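Local structure of nucleoside diphosphate kinase (Aquifex aeolicus, 3ZTP) at residues 7-12 with 70-75; 34-39 with 134-139; 88-93 with 105-110; 2-7 with 81-86; 42-47 with 66-71. The protein probably catalyses transfer of the ATP gamma-phosphate to nucleoside diphosphates through a phosphohistidine intermediate, supplying the cell with nucleoside triphosphates other than ATP. One frame throughout, in Å; residues are numbered along the deposited sequence. Where two conformers were deposited one is given.

Contact 1: 7-12 with 70-75; sequences LIIVKP and GPVVAA. With SO4 (sulfate ion), chain D.
G70 leads into the pairing with its carbonyl O 4.0 Å from P12 CG, and the carbonyl of P71 also turns to that ring while the P71 side chain leads away from 7-12. V72 packs at the end of the strand pair: its CB sits 3.3 Å from V10 O. With CG1 anti to the carbonyl carbon (chi1 -65°), this methyl runs beside the proline ring, 3.6 Å from P12 CD, and CG2 is left for I9 CG2. At V73 the antiparallel ladder begins as a hydrogen-bonded pair with V10. The bond from V10 N to V73 O is short at 2.8 Å, whereas the return from V73 N to V10 O is weak at 3.4 Å. A74 forms the next, non-hydrogen-bonded pair with I9, and its methyl lies near I9 CG1 and L7 CD1. A75 closes the register with I8 through two bonds; I8 N meets A75 O at 2.9 Å. A75 CB packs on I8 CG1 at 3.8 Å. Beyond this apolar ladder, extended K11 stretches away to N117 and a bound sulfate, its NZ bonds to sulfate being weak. H120 and Y51 hold the same ion, so an apolar central strand pair ends in a lysine that reaches what is probably the phosphate site.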
# COMPACT_ATOMS: atom_id res chain seq x y z
N LEU A 7 16.65 -8.11 -1.96
CA LEU A 7 15.89 -7.05 -2.62
C LEU A 7 16.63 -6.60 -3.87
O LEU A 7 17.84 -6.32 -3.79
CB LEU A 7 15.73 -5.86 -1.69
CG LEU A 7 14.82 -4.77 -2.29
CD1 LEU A 7 13.36 -5.09 -2.12
CD2 LEU A 7 15.15 -3.38 -1.77
N ILE A 8 15.92 -6.49 -4.99
CA ILE A 8 16.44 -5.76 -6.14
C ILE A 8 15.62 -4.50 -6.37
O ILE A 8 14.41 -4.46 -6.09
CB ILE A 8 16.52 -6.59 -7.44
CG1 ILE A 8 15.14 -7.14 -7.85
CG2 ILE A 8 17.54 -7.70 -7.28
CD1 ILE A 8 15.07 -7.64 -9.29
N ILE A 9 16.29 -3.47 -6.89
CA ILE A 9 15.58 -2.28 -7.39
C ILE A 9 16.08 -2.01 -8.80
O ILE A 9 17.28 -1.84 -9.00
CB ILE A 9 15.79 -1.02 -6.53
CG1 ILE A 9 15.43 -1.33 -5.08
CG2 ILE A 9 14.93 0.09 -7.09
CD1 ILE A 9 15.73 -0.16 -4.13
N VAL A 10 15.15 -1.95 -9.75
CA VAL A 10 15.46 -1.55 -11.12
C VAL A 10 15.47 -0.04 -11.14
O VAL A 10 14.46 0.60 -10.80
CB VAL A 10 14.47 -2.15 -12.11
CG1 VAL A 10 14.75 -1.68 -13.54
CG2 VAL A 10 14.49 -3.67 -12.01
N LYS A 11 16.62 0.54 -11.46
CA LYS A 11 16.87 1.96 -11.30
C LYS A 11 16.32 2.75 -12.48
O LYS A 11 15.96 2.19 -13.52
CB LYS A 11 18.37 2.21 -11.12
CG LYS A 11 18.99 1.49 -9.95
CD LYS A 11 20.47 1.84 -9.77
CE LYS A 11 21.06 1.30 -8.49
NZ LYS A 11 22.51 1.55 -8.38
N PRO A 12 16.24 4.08 -12.34
CA PRO A 12 15.57 4.84 -13.39
C PRO A 12 16.24 4.75 -14.77
O PRO A 12 15.55 4.94 -15.79
CB PRO A 12 15.55 6.27 -12.84
CG PRO A 12 15.56 6.09 -11.38
CD PRO A 12 16.49 4.91 -11.15
N GLY A 70 12.83 9.47 -10.84
CA GLY A 70 11.74 8.88 -11.59
C GLY A 70 11.34 7.60 -10.89
O GLY A 70 11.99 7.19 -9.94
N PRO A 71 10.26 6.98 -11.35
CA PRO A 71 9.85 5.75 -10.67
C PRO A 71 10.88 4.62 -10.79
O PRO A 71 11.68 4.56 -11.75
CB PRO A 71 8.55 5.36 -11.36
CG PRO A 71 8.33 6.32 -12.48
CD PRO A 71 9.35 7.40 -12.42
N VAL A 72 10.85 3.72 -9.82
CA VAL A 72 11.65 2.52 -9.81
C VAL A 72 10.75 1.34 -9.54
O VAL A 72 9.58 1.51 -9.16
CB VAL A 72 12.77 2.57 -8.74
CG1 VAL A 72 13.78 3.68 -9.06
CG2 VAL A 72 12.24 2.83 -7.34
N VAL A 73 11.27 0.15 -9.74
CA VAL A 73 10.55 -1.08 -9.40
C VAL A 73 11.41 -1.92 -8.51
O VAL A 73 12.56 -2.24 -8.83
CB VAL A 73 10.17 -1.88 -10.66
CG1 VAL A 73 9.66 -3.26 -10.28
CG2 VAL A 73 9.12 -1.10 -11.47
N ALA A 74 10.87 -2.31 -7.37
CA ALA A 74 11.55 -3.22 -6.46
C ALA A 74 10.88 -4.59 -6.46
O ALA A 74 9.67 -4.71 -6.69
CB ALA A 74 11.55 -2.65 -5.03
N ALA A 75 11.69 -5.63 -6.19
CA ALA A 75 11.21 -6.99 -6.06
C ALA A 75 11.96 -7.70 -4.96
O ALA A 75 13.16 -7.44 -4.76
CB ALA A 75 11.39 -7.76 -7.36
S SO4 D . 23.22 0.71 -5.34
O1 SO4 D . 23.54 -0.28 -6.36
O2 SO4 D . 23.44 0.12 -4.02
O3 SO4 D . 24.09 1.88 -5.42
O4 SO4 D . 21.87 1.17 -5.50

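Contact 2: 34-39 with 134-139; sequences IKALKM and FIFSGL
The ring of F136 stands against strand 34-39 with A36 CB placed almost squarely above its centre, 3.6 Å from the centroid and 8° off the ring normal, a CH-pi contact. Its other face is taken by the neighbouring I135, whose CG2, in the conformer described, lies above the rim, so that the phenyl group is sandwiched between the alanine methyl and an isoleucine branch. At the ring edge K38 N lies in the ring plane, while L37 N approaches obliquely, 3.7 Å from F136 CZ. CG of F136 is anti to the carbonyl carbon (chi1 -67°), which swings the ring over toward the strand.

K38 and F136 run antiparallel alongside one another. In the conformer described, one of two modelled for this lysine, CG lies between the backbone N and the carbonyl carbon, and the remaining chain runs extended past F136 CE1, which is 3.7 Å from K38 CG. The ammonium thereby comes to the end of helix 125-135, where K38 NZ donates to I135 O at 2.7 Å, nearly straight on to the carbonyl. E140 supplies a salt bridge to the same NZ, so a helix-end carbonyl and a carboxylate probably stabilise this charge together. The packing joins the exit of helix 125-135 to the strand that is outermost within the chain. L37 and M39 on that edge make backbone hydrogen bonds to a second subunit, while G138 and L139 of the C-terminal segment meet a third, in the homotetramer of this nucleoside diphosphate kinase.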
# COMPACT_ATOMS: atom_id res chain seq x y z
N ILE A 34 9.64 -14.58 -7.22
CA ILE A 34 9.33 -13.18 -6.91
C ILE A 34 8.26 -13.20 -5.82
O ILE A 34 7.15 -13.67 -6.04
CB ILE A 34 8.85 -12.38 -8.12
CG1 ILE A 34 9.96 -12.36 -9.18
CG2 ILE A 34 8.47 -10.98 -7.71
CD1 ILE A 34 9.54 -11.75 -10.51
N LYS A 35 8.63 -12.73 -4.63
CA LYS A 35 7.74 -12.72 -3.46
C LYS A 35 7.03 -11.39 -3.24
O LYS A 35 6.07 -11.32 -2.46
CB LYS A 35 8.52 -13.09 -2.21
CG LYS A 35 9.15 -14.48 -2.24
CD LYS A 35 8.13 -15.56 -2.30
CE LYS A 35 7.21 -15.50 -1.09
NZ LYS A 35 6.22 -16.62 -1.09
N ALA A 36 7.54 -10.33 -3.84
CA ALA A 36 6.89 -9.03 -3.76
C ALA A 36 7.39 -8.21 -4.93
O ALA A 36 8.52 -8.42 -5.43
CB ALA A 36 7.20 -8.32 -2.43
N LEU A 37 6.58 -7.28 -5.39
CA LEU A 37 6.91 -6.48 -6.57
C LEU A 37 6.09 -5.24 -6.56
O LEU A 37 4.87 -5.32 -6.39
CB LEU A 37 6.60 -7.30 -7.85
CG LEU A 37 6.91 -6.62 -9.18
CD1 LEU A 37 8.35 -6.55 -9.44
CD2 LEU A 37 6.23 -7.39 -10.30
N LYS A 38 6.70 -4.10 -6.77
CA LYS A 38 5.91 -2.92 -7.05
C LYS A 38 6.75 -1.80 -7.61
O LYS A 38 7.96 -1.75 -7.45
CB LYS A 38 5.19 -2.43 -5.80
CG LYS A 38 6.09 -1.69 -4.82
CD LYS A 38 5.38 -1.45 -3.48
CE LYS A 38 6.35 -1.02 -2.40
NZ LYS A 38 5.60 -0.86 -1.12
N MET A 39 6.04 -0.92 -8.29
CA MET A 39 6.55 0.35 -8.81
C MET A 39 6.20 1.45 -7.83
O MET A 39 5.07 1.53 -7.38
CB MET A 39 5.93 0.64 -10.17
CG MET A 39 6.36 1.96 -10.74
SD MET A 39 5.73 2.19 -12.42
CE MET A 39 6.65 0.99 -13.27
N PHE A 134 12.30 -1.80 4.28
CA PHE A 134 12.15 -0.41 3.92
C PHE A 134 11.09 -0.24 2.84
O PHE A 134 10.34 0.75 2.83
CB PHE A 134 13.47 0.20 3.44
CG PHE A 134 13.47 1.69 3.51
CD1 PHE A 134 12.96 2.47 2.49
CD2 PHE A 134 13.90 2.31 4.65
CE1 PHE A 134 12.93 3.86 2.60
CE2 PHE A 134 13.88 3.70 4.77
CZ PHE A 134 13.38 4.46 3.74
N ILE A 135 11.02 -1.19 1.91
CA ILE A 135 10.16 -1.07 0.73
C ILE A 135 8.83 -1.80 0.88
O ILE A 135 7.81 -1.33 0.42
CB ILE A 135 10.91 -1.62 -0.52
CG1 ILE A 135 12.24 -0.89 -0.72
CG2 ILE A 135 10.03 -1.55 -1.77
CD1 ILE A 135 12.12 0.63 -0.84
N PHE A 136 8.87 -2.98 1.52
CA PHE A 136 7.72 -3.88 1.58
C PHE A 136 7.41 -4.30 2.99
O PHE A 136 8.30 -4.77 3.70
CB PHE A 136 8.02 -5.19 0.81
CG PHE A 136 8.16 -5.03 -0.68
CD1 PHE A 136 7.07 -4.75 -1.48
CD2 PHE A 136 9.40 -5.15 -1.26
CE1 PHE A 136 7.22 -4.62 -2.85
CE2 PHE A 136 9.55 -5.06 -2.64
CZ PHE A 136 8.48 -4.77 -3.42
N SER A 137 6.14 -4.22 3.37
CA SER A 137 5.72 -4.84 4.63
C SER A 137 5.54 -6.33 4.43
O SER A 137 5.44 -6.84 3.30
CB SER A 137 4.39 -4.27 5.09
OG SER A 137 3.35 -4.73 4.25
N GLY A 138 5.43 -7.06 5.52
CA GLY A 138 5.06 -8.45 5.48
C GLY A 138 3.75 -8.69 4.79
O GLY A 138 3.56 -9.74 4.15
N LEU A 139 2.83 -7.74 4.88
CA LEU A 139 1.54 -7.88 4.20
C LEU A 139 1.66 -7.89 2.68
O LEU A 139 0.75 -8.37 2.00
CB LEU A 139 0.59 -6.75 4.61
CG LEU A 139 0.19 -6.73 6.08
CD1 LEU A 139 -0.64 -5.49 6.40
CD2 LEU A 139 -0.60 -7.96 6.44

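Contact 3: 88-93 with 105-110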
# COMPACT_ATOMS: atom_id res chain seq x y z
N GLU A 88 25.91 -12.17 -8.48
CA GLU A 88 26.65 -12.74 -9.62
C GLU A 88 25.92 -12.48 -10.94
O GLU A 88 26.52 -12.25 -11.99
CB GLU A 88 26.80 -14.25 -9.42
CG GLU A 88 27.83 -14.63 -8.37
CD GLU A 88 27.85 -16.12 -8.06
OE1 GLU A 88 26.98 -16.87 -8.56
OE2 GLU A 88 28.75 -16.54 -7.30
N ILE A 89 24.60 -12.53 -10.90
CA ILE A 89 23.80 -12.26 -12.07
C ILE A 89 23.86 -10.79 -12.48
O ILE A 89 23.85 -10.48 -13.67
CB ILE A 89 22.35 -12.71 -11.82
CG1 ILE A 89 22.27 -14.24 -11.74
CG2 ILE A 89 21.38 -12.19 -12.89
CD1 ILE A 89 21.05 -14.76 -11.00
N ILE A 90 23.91 -9.88 -11.51
CA ILE A 90 23.90 -8.47 -11.89
C ILE A 90 25.26 -7.99 -12.34
O ILE A 90 25.33 -7.10 -13.20
CB ILE A 90 23.29 -7.54 -10.82
CG1 ILE A 90 24.22 -7.41 -9.62
CG2 ILE A 90 21.91 -8.04 -10.41
CD1 ILE A 90 23.67 -6.55 -8.52
N GLY A 91 26.34 -8.59 -11.81
CA GLY A 91 27.66 -8.23 -12.28
C GLY A 91 28.28 -7.09 -11.49
O GLY A 91 27.64 -6.50 -10.61
N PRO A 92 29.53 -6.77 -11.83
CA PRO A 92 30.25 -5.71 -11.13
C PRO A 92 29.53 -4.37 -11.18
O PRO A 92 28.86 -4.06 -12.16
CB PRO A 92 31.56 -5.63 -11.93
CG PRO A 92 31.71 -6.92 -12.60
CD PRO A 92 30.34 -7.46 -12.84
N THR A 93 29.69 -3.58 -10.11
CA THR A 93 29.11 -2.25 -9.99
C THR A 93 29.36 -1.40 -11.22
O THR A 93 28.48 -0.66 -11.70
CB THR A 93 29.75 -1.50 -8.80
OG1 THR A 93 29.70 -2.34 -7.65
CG2 THR A 93 29.03 -0.18 -8.53
N SER A 105 25.63 -10.33 -17.82
CA SER A 105 25.13 -9.83 -16.55
C SER A 105 24.17 -8.68 -16.76
O SER A 105 24.17 -8.01 -17.78
CB SER A 105 26.28 -9.41 -15.65
OG SER A 105 27.00 -8.29 -16.15
N ILE A 106 23.33 -8.43 -15.76
CA ILE A 106 22.35 -7.36 -15.89
C ILE A 106 23.06 -6.03 -16.16
O ILE A 106 22.63 -5.25 -17.01
CB ILE A 106 21.46 -7.24 -14.63
CG1 ILE A 106 20.67 -8.53 -14.35
CG2 ILE A 106 20.54 -6.04 -14.76
CD1 ILE A 106 19.80 -8.96 -15.47
N ARG A 107 24.14 -5.73 -15.43
CA ARG A 107 24.82 -4.45 -15.60
C ARG A 107 25.53 -4.36 -16.93
O ARG A 107 25.57 -3.30 -17.56
CB ARG A 107 25.75 -4.14 -14.42
CG ARG A 107 24.92 -3.88 -13.17
CD ARG A 107 25.73 -3.70 -11.95
NE ARG A 107 24.94 -3.23 -10.84
CZ ARG A 107 25.26 -3.44 -9.58
NH1 ARG A 107 26.30 -4.17 -9.26
NH2 ARG A 107 24.53 -2.92 -8.61
N ALA A 108 26.08 -5.47 -17.42
CA ALA A 108 26.67 -5.46 -18.75
C ALA A 108 25.62 -5.19 -19.80
O ALA A 108 25.87 -4.45 -20.77
CB ALA A 108 27.37 -6.76 -19.03
N GLN A 109 24.45 -5.80 -19.66
CA GLN A 109 23.40 -5.69 -20.67
C GLN A 109 22.69 -4.35 -20.67
O GLN A 109 22.35 -3.83 -21.73
CB GLN A 109 22.38 -6.80 -20.47
CG GLN A 109 22.97 -8.16 -20.81
CD GLN A 109 23.02 -8.40 -22.31
OE1 GLN A 109 24.09 -8.74 -22.88
NE2 GLN A 109 21.87 -8.25 -22.96
N PHE A 110 22.48 -3.79 -19.48
CA PHE A 110 21.58 -2.64 -19.34
C PHE A 110 22.18 -1.44 -18.61
O PHE A 110 21.56 -0.38 -18.57
CB PHE A 110 20.27 -3.07 -18.63
CG PHE A 110 19.57 -4.19 -19.32
CD1 PHE A 110 19.09 -4.02 -20.61
CD2 PHE A 110 19.46 -5.41 -18.73
CE1 PHE A 110 18.46 -5.08 -21.28
CE2 PHE A 110 18.84 -6.48 -19.40
CZ PHE A 110 18.35 -6.29 -20.68
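Backbone hydrogen bonds carry the junction between I89-I90 and I106-R107. The last carbonyls of helix 82-90 are received by the first amides of helix 106-110: I106 N donates to I89 O at 3.0 Å and R107 N to I90 O at 2.9 Å. Directly after I90, G91 leaves helical geometry with a positive phi of 90°, and its CA passes 3.8 Å from S105 CB. S105 is the N-cap of the second helix, its OG accepting from A108 N at 3.2 Å and also bonding to A102 O.

The polar side-chain contact belongs to R107. Its chain, extended from CG to NE, runs alongside the turn, with CD 3.2 Å from P92 O. R107 NH1 donates to G91 O at 3.0 Å, a bent bond of 141° with the oxygen tilted out of the guanidinium plane. NH2 is bonded to I119 O, and NE more weakly to N117 O, so the carbonyls of G91, N117 and I119 together restrict the rotation of the group.

Apolar contact completes the join. In the conformer described, I90 CG1 occupies the position between its backbone N and carbonyl carbon, which sends CD1 over one face of the R107 guanidinium, 3.6 Å from NH1. I89 CG2 and I106 CG1 lie side by side at 4.0 Å. R107 and T93 are predicted ATP ligands, and a sulfate lies near the guanidinium; the turn matches the base of the Kpn loop that borders the nucleotide site in this family.

Contact 4: 2-7 with 81-86; sequences AVERTL and DAIKRV
T6 and V86 meet tip to tip in the tight part of this contact, T6 CG2 lying 3.7 Å from V86 CG2. T6 OG1 is anti to the backbone N (chi1 -171°), which sets that methyl between N and carbonyl carbon, facing the helix. I83 crosses obliquely, its CG1 3.8 Å from T6 CB, and A82 CB rests on the carbonyl of E4. L77 of the adjacent strand also packs against T6 and V86. A single water enters at this packed end, bridging T6 OG1 and I83 O.

Toward the N-terminus the join becomes polar and wet. E4, extended across I83 at about a right angle, brings OE1 to I83 N at 3.1 Å, met nearly along its C-O axis, within the first turn of the helix. One water links E4 OE1, D81 OD1 and K84 N, lying 2.6 Å from E4 OE1, and so mediates between two carboxylates whose nearest oxygens, E4 OE1 and D81 OD1, are 4.4 Å apart. Another ties A2 N to E4 OE2, with a weak bond to D81 OD1. The outermost direct bond runs from D81 N to A2 O at 2.9 Å. This is the second helix of a ferredoxin-like beta-alpha-beta-beta-alpha-beta fold packed on its first strand.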
# COMPACT_ATOMS: atom_id res chain seq x y z
N ALA A 2 21.50 -22.02 1.99
CA ALA A 2 20.17 -21.90 2.57
C ALA A 2 19.30 -21.03 1.66
O ALA A 2 19.81 -20.26 0.87
CB ALA A 2 20.25 -21.27 3.94
N VAL A 3 17.99 -21.17 1.78
CA VAL A 3 17.05 -20.30 1.08
C VAL A 3 17.08 -18.92 1.70
O VAL A 3 16.96 -18.75 2.91
CB VAL A 3 15.63 -20.85 1.12
CG1 VAL A 3 14.64 -19.87 0.48
CG2 VAL A 3 15.58 -22.20 0.42
N GLU A 4 17.22 -17.92 0.84
CA GLU A 4 17.37 -16.54 1.27
C GLU A 4 16.42 -15.63 0.48
O GLU A 4 15.93 -16.00 -0.58
CB GLU A 4 18.80 -16.06 1.02
CG GLU A 4 19.84 -16.81 1.83
CD GLU A 4 21.28 -16.48 1.48
OE1 GLU A 4 21.54 -15.85 0.43
OE2 GLU A 4 22.17 -16.87 2.26
N ARG A 5 16.18 -14.44 1.02
CA ARG A 5 15.50 -13.39 0.29
C ARG A 5 16.42 -12.20 0.11
O ARG A 5 17.19 -11.82 1.00
CB ARG A 5 14.26 -12.92 1.04
CG ARG A 5 13.15 -13.92 1.05
CD ARG A 5 12.00 -13.48 1.92
NE ARG A 5 10.91 -14.45 1.84
CZ ARG A 5 9.79 -14.39 2.55
NH1 ARG A 5 9.62 -13.38 3.39
NH2 ARG A 5 8.86 -15.33 2.42
N THR A 6 16.36 -11.57 -1.07
CA THR A 6 17.16 -10.39 -1.33
C THR A 6 16.28 -9.38 -2.03
O THR A 6 15.25 -9.74 -2.61
CB THR A 6 18.42 -10.73 -2.15
OG1 THR A 6 19.23 -9.57 -2.17
CG2 THR A 6 18.11 -11.14 -3.59
N LEU A 7 16.65 -8.11 -1.96
CA LEU A 7 15.89 -7.05 -2.62
C LEU A 7 16.63 -6.60 -3.87
O LEU A 7 17.84 -6.32 -3.79
CB LEU A 7 15.73 -5.86 -1.69
CG LEU A 7 14.82 -4.77 -2.29
CD1 LEU A 7 13.36 -5.09 -2.12
CD2 LEU A 7 15.15 -3.38 -1.77
N ASP A 81 20.72 -19.55 -1.75
CA ASP A 81 21.90 -18.71 -1.91
C ASP A 81 21.57 -17.45 -2.70
O ASP A 81 22.41 -16.93 -3.43
CB ASP A 81 23.02 -19.52 -2.59
CG ASP A 81 24.42 -18.98 -2.33
OD1 ASP A 81 24.68 -18.35 -1.27
OD2 ASP A 81 25.30 -19.26 -3.18
N ALA A 82 20.37 -16.90 -2.52
CA ALA A 82 19.89 -15.80 -3.37
C ALA A 82 20.75 -14.56 -3.31
O ALA A 82 20.94 -13.90 -4.32
CB ALA A 82 18.45 -15.43 -3.03
N ILE A 83 21.27 -14.22 -2.14
CA ILE A 83 21.98 -12.95 -2.03
C ILE A 83 23.23 -12.97 -2.92
O ILE A 83 23.44 -12.07 -3.75
CB ILE A 83 22.31 -12.62 -0.56
CG1 ILE A 83 21.01 -12.33 0.20
CG2 ILE A 83 23.27 -11.41 -0.50
CD1 ILE A 83 21.13 -12.45 1.71
N LYS A 84 24.03 -14.01 -2.80
CA LYS A 84 25.23 -14.13 -3.61
C LYS A 84 24.90 -14.37 -5.10
O LYS A 84 25.53 -13.82 -5.98
CB LYS A 84 26.13 -15.24 -3.09
CG LYS A 84 27.33 -15.58 -3.96
CD LYS A 84 28.09 -16.76 -3.36
CE LYS A 84 29.31 -17.13 -4.19
NZ LYS A 84 30.05 -18.28 -3.58
N ARG A 85 23.91 -15.21 -5.36
CA ARG A 85 23.62 -15.55 -6.75
C ARG A 85 23.09 -14.34 -7.50
O ARG A 85 23.45 -14.11 -8.66
CB ARG A 85 22.64 -16.71 -6.84
CG ARG A 85 23.24 -18.07 -6.53
CD ARG A 85 22.18 -19.18 -6.42
NE ARG A 85 21.44 -19.35 -7.67
CZ ARG A 85 20.16 -19.74 -7.75
NH1 ARG A 85 19.45 -20.01 -6.66
NH2 ARG A 85 19.59 -19.86 -8.93
N VAL A 86 22.24 -13.54 -6.87
CA VAL A 86 21.73 -12.34 -7.50
C VAL A 86 22.88 -11.36 -7.77
O VAL A 86 22.93 -10.74 -8.85
CB VAL A 86 20.57 -11.73 -6.67
CG1 VAL A 86 20.22 -10.30 -7.11
CG2 VAL A 86 19.34 -12.63 -6.80
O HOH W 1 23.25 -19.43 1.56
O HOH W 2 23.96 -15.85 -0.54
O HOH W 3 21.59 -9.78 -3.64

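Contact 5: 42-47 with 66-71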
# COMPACT_ATOMS: atom_id res chain seq x y z
N PHE A 42 10.69 6.96 -4.92
CA PHE A 42 11.35 7.51 -3.74
C PHE A 42 11.24 9.03 -3.75
O PHE A 42 11.58 9.67 -4.76
CB PHE A 42 12.86 7.23 -3.78
CG PHE A 42 13.29 5.86 -3.33
CD1 PHE A 42 13.13 5.43 -2.03
CD2 PHE A 42 13.97 5.04 -4.21
CE1 PHE A 42 13.59 4.21 -1.61
CE2 PHE A 42 14.43 3.80 -3.79
CZ PHE A 42 14.24 3.38 -2.49
N THR A 43 10.82 9.61 -2.63
CA THR A 43 11.15 11.01 -2.38
C THR A 43 12.65 11.11 -2.11
O THR A 43 13.29 10.13 -1.78
CB THR A 43 10.43 11.55 -1.14
OG1 THR A 43 10.89 10.81 -0.00
CG2 THR A 43 8.93 11.39 -1.28
N PRO A 44 13.24 12.30 -2.26
CA PRO A 44 14.65 12.43 -1.91
C PRO A 44 14.93 12.01 -0.46
O PRO A 44 15.94 11.36 -0.19
CB PRO A 44 14.92 13.92 -2.15
CG PRO A 44 13.97 14.30 -3.25
CD PRO A 44 12.71 13.51 -2.92
N GLU A 45 14.04 12.33 0.45
CA GLU A 45 14.22 11.98 1.83
C GLU A 45 14.26 10.45 2.02
O GLU A 45 15.12 9.92 2.72
CB GLU A 45 13.10 12.60 2.65
CG GLU A 45 13.07 14.16 2.64
CD GLU A 45 12.83 14.83 1.25
OE1 GLU A 45 11.94 14.42 0.46
OE2 GLU A 45 13.55 15.81 0.97
N LYS A 46 13.32 9.76 1.39
CA LYS A 46 13.24 8.29 1.51
C LYS A 46 14.43 7.61 0.84
O LYS A 46 14.96 6.64 1.37
CB LYS A 46 11.90 7.73 0.98
CG LYS A 46 10.68 8.06 1.83
CD LYS A 46 10.66 7.35 3.14
CE LYS A 46 9.41 7.71 3.93
NZ LYS A 46 9.57 7.17 5.28
N ALA A 47 14.85 8.10 -0.34
CA ALA A 47 16.05 7.55 -0.95
C ALA A 47 17.27 7.71 -0.04
O ALA A 47 18.09 6.80 0.09
CB ALA A 47 16.30 8.21 -2.27
N PHE A 66 19.44 10.81 -8.24
CA PHE A 66 19.18 9.83 -9.29
C PHE A 66 18.07 8.87 -8.89
O PHE A 66 17.13 8.62 -9.65
CB PHE A 66 20.47 9.07 -9.58
CG PHE A 66 20.31 7.90 -10.52
CD1 PHE A 66 19.68 8.06 -11.75
CD2 PHE A 66 20.81 6.67 -10.18
CE1 PHE A 66 19.56 6.97 -12.62
CE2 PHE A 66 20.71 5.60 -11.06
CZ PHE A 66 20.08 5.75 -12.25
N MET A 67 18.17 8.34 -7.69
CA MET A 67 17.23 7.33 -7.24
C MET A 67 15.83 7.87 -6.93
O MET A 67 14.89 7.08 -6.74
CB MET A 67 17.81 6.52 -6.07
CG MET A 67 18.94 5.58 -6.50
SD MET A 67 18.43 4.34 -7.72
CE MET A 67 17.35 3.31 -6.71
N SER A 68 15.71 9.19 -6.86
CA SER A 68 14.43 9.85 -6.68
C SER A 68 14.00 10.60 -7.94
O SER A 68 13.05 11.37 -7.88
CB SER A 68 14.46 10.81 -5.47
OG SER A 68 15.47 11.80 -5.58
N SER A 69 14.68 10.38 -9.06
CA SER A 69 14.45 11.17 -10.29
C SER A 69 13.33 10.66 -11.16
O SER A 69 12.93 11.31 -12.11
CB SER A 69 15.74 11.26 -11.12
OG SER A 69 16.08 10.00 -11.66
N GLY A 70 12.83 9.47 -10.84
CA GLY A 70 11.74 8.88 -11.59
C GLY A 70 11.34 7.60 -10.89
O GLY A 70 11.99 7.19 -9.94
N PRO A 71 10.26 6.98 -11.35
CA PRO A 71 9.85 5.75 -10.67
C PRO A 71 10.88 4.62 -10.79
O PRO A 71 11.68 4.56 -11.75
CB PRO A 71 8.55 5.36 -11.36
CG PRO A 71 8.33 6.32 -12.48
CD PRO A 71 9.35 7.40 -12.42
O HOH W 4 12.26 6.52 -7.25
O HOH W 5 10.79 12.07 -5.85
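This is a water-bridged meeting of two loop-helix junctions, in which F42 and T43 at the entrance to helix 44-50 face M67 and S68, where helix 60-67 gives way to the following loop. F42 presents its ring edge to the M67 carbonyl: F42 CD2 is 3.4 Å from M67 O, near the ring plane. The same carbonyl takes a hydrogen bond from a water, 2.7 Å away, that accepts from F42 N and donates to G70 O, so one water joins three backbone positions. A second water spans F42 O and S68 O. Next to it S68 CB presses on F42 O at 3.2 Å, and S68 OG, bonded to V64 O and E65 O of the preceding helix, lies 3.7 Å from P44 CG.

The two helices form the hairpin that, in nucleoside diphosphate kinases, makes one wall of the nucleotide cleft. M67 is bent at chi2 and chi3 (-61° and -69°), which folds its CE back to 4.2 Å from F42 CE2, the two side chains running alongside. A47 CB reaches M67 CB more loosely. T43 is the N-cap of helix 44-50, its OG1 accepting from K46 N at 3.0 Å; K46 NZ in turn bonds to G138 O and I141 O of a third subunit.

In the fold
Contact 1 lies at the middle of the sheet, its centre about 6 Å from that of the chain, and three others touch it. Contact 2 continues the sheet outward, A74 N lying 3.0 Å from K38 O. Contact 4 shares L7 and strand 3-10 with it, and I8 CG2 packs on V86 CG1 at 3.7 Å. Contact 5 shares G70 and P71, and the M67 side chain comes within about 5 Å of the sulfate. Contact 3, extending helix 82-90 beyond contact 4, and contact 5 have centres about 22 Å apart on opposite sides of the chain's centre. The nearest side-chain atoms of R107 and K11 are each about 3 Å from those of N117; those of K11 are about 4 Å from H120, the predicted phosphorylated residue.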